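Hydrolase (Thermus thermophilus, PDB 1UFO) is an uncharacterised alpha/beta-hydrolase-fold enzyme that probably hydrolyses a substrate not yet identified. Local coordinates at residues P60-G63 with P68-S71. Residues are numbered along the deposited sequence; the frame is centred on the assembly and turned at random.
Sequences PRHG and PPPS
The guanidinium group of Arg61 lies over Pro70 N and CD, with Pro70 N above one face near the rim, and presents its NE/NH2 edge to the carbonyl of Pro68. Two nitrogens grip that single oxygen side-on: Arg61 NE donates to Pro68 O at 2.6 Å, and Arg61 NH2 reaches the same Pro68 O at 3.0 Å. The acceptor sits in the guanidinium plane, but the two approaches differ: NE arrives in the carbonyl plane with the straighter bond (153°), whereas NH2 stands above it and bends more. A turn at chi3 (64°) swings the head group across to the prolines. Arg61 NH1, which takes no part in the grip on Pro68 O, forms a salt bridge with Glu80 of helix 77-103, while the ring of Pro70 rests on Tyr77 and Val81 of that helix.

Although Pro69 points away overall, its CB lies over one face of the His62 imidazole, 4.2 Å from the ring centroid, in a CH-pi contact displaced toward the rim. The ring's rotation is fixed from both nitrogens, since His62 ND1 donates almost straight (170°) to Pro60 O at 2.8 Å and NE2 is hydrogen-bonded to Gln34 N. Because the latter pairing uses NE2 as acceptor, it fits a proton on ND1.

Replacing Arg61 with an alanine would probably leave Pro68 O without its two donors and Glu80 without its charged mate. Both segments belong to the loop that joins strand 52-56 of the central sheet to helix 77-103 in this alpha/beta-hydrolase fold. Pro68, Pro69 and Pro70 have no backbone N-H and can only accept through their carbonyls; here Pro68 O takes both its bonds from the Arg61 side chain, and one arginine ties a carbonyl of the loop to a carboxylate of helix 77-103.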
loop_
_atom_site.group_PDB
_atom_site.type_symbol
_atom_site.label_atom_id
_atom_site.label_comp_id
_atom_site.label_asym_id
_atom_site.label_seq_id
_atom_site.Cartn_x
_atom_site.Cartn_y
_atom_site.Cartn_z
ATOM N N PRO A 60 -14.916 23.128 -11.766
ATOM C CA PRO A 60 -16.052 24.035 -12.042
ATOM C C PRO A 60 -16.985 24.006 -10.853
ATOM O O PRO A 60 -17.219 22.955 -10.213
ATOM C CB PRO A 60 -16.699 23.420 -13.270
ATOM C CG PRO A 60 -15.599 22.756 -13.982
ATOM C CD PRO A 60 -14.698 22.160 -12.856
ATOM N N ARG A 61 -17.552 25.168 -10.511
ATOM C CA ARG A 61 -18.472 25.350 -9.412
ATOM C C ARG A 61 -17.922 25.203 -7.982
ATOM O O ARG A 61 -18.679 25.253 -7.003
ATOM C CB ARG A 61 -19.666 24.385 -9.534
ATOM C CG ARG A 61 -20.451 24.580 -10.747
ATOM C CD ARG A 61 -21.676 23.665 -10.770
ATOM N NE ARG A 61 -22.656 23.906 -9.716
ATOM C CZ ARG A 61 -23.856 23.335 -9.759
ATOM N NH1 ARG A 61 -24.114 22.530 -10.785
ATOM N NH2 ARG A 61 -24.794 23.580 -8.828
ATOM N N HIS A 62 -16.606 25.070 -7.828
ATOM C CA HIS A 62 -15.996 24.875 -6.562
ATOM C C HIS A 62 -14.946 25.964 -6.239
ATOM O O HIS A 62 -14.449 26.657 -7.138
ATOM C CB HIS A 62 -15.233 23.521 -6.588
ATOM C CG HIS A 62 -16.137 22.336 -6.538
ATOM N ND1 HIS A 62 -16.934 21.950 -7.595
ATOM C CD2 HIS A 62 -16.398 21.473 -5.515
ATOM C CE1 HIS A 62 -17.656 20.892 -7.218
ATOM N NE2 HIS A 62 -17.344 20.595 -5.969
ATOM N N GLY A 63 -14.653 26.090 -4.962
ATOM C CA GLY A 63 -13.604 26.968 -4.512
ATOM C C GLY A 63 -13.854 28.431 -4.854
ATOM O O GLY A 63 -14.893 29.046 -4.455
ATOM N N PRO A 68 -23.198 27.734 -6.361
ATOM C CA PRO A 68 -22.659 26.678 -5.521
ATOM C C PRO A 68 -22.447 25.408 -6.317
ATOM O O PRO A 68 -22.772 25.317 -7.520
ATOM C CB PRO A 68 -23.746 26.524 -4.446
ATOM C CG PRO A 68 -24.963 26.724 -5.200
ATOM C CD PRO A 68 -24.657 27.872 -6.153
ATOM N N PRO A 69 -21.890 24.424 -5.647
ATOM C CA PRO A 69 -21.640 23.150 -6.285
ATOM C C PRO A 69 -23.008 22.445 -6.340
ATOM O O PRO A 69 -24.023 22.974 -5.877
ATOM C CB PRO A 69 -20.751 22.453 -5.280
ATOM C CG PRO A 69 -20.030 23.638 -4.593
ATOM C CD PRO A 69 -21.200 24.501 -4.344
ATOM N N PRO A 70 -23.042 21.272 -6.890
ATOM C CA PRO A 70 -24.246 20.456 -7.005
ATOM C C PRO A 70 -24.746 20.146 -5.572
ATOM O O PRO A 70 -23.936 19.900 -4.690
ATOM C CB PRO A 70 -23.719 19.191 -7.686
ATOM C CG PRO A 70 -22.575 19.688 -8.548
ATOM C CD PRO A 70 -21.941 20.788 -7.740
ATOM N N SER A 71 -26.076 20.130 -5.362
ATOM C CA SER A 71 -26.619 19.785 -4.027
ATOM C C SER A 71 -27.374 18.464 -4.113
ATOM O O SER A 71 -28.157 18.265 -5.055
ATOM C CB SER A 71 -27.557 20.883 -3.508
ATOM O OG SER A 71 -28.290 21.378 -4.615
#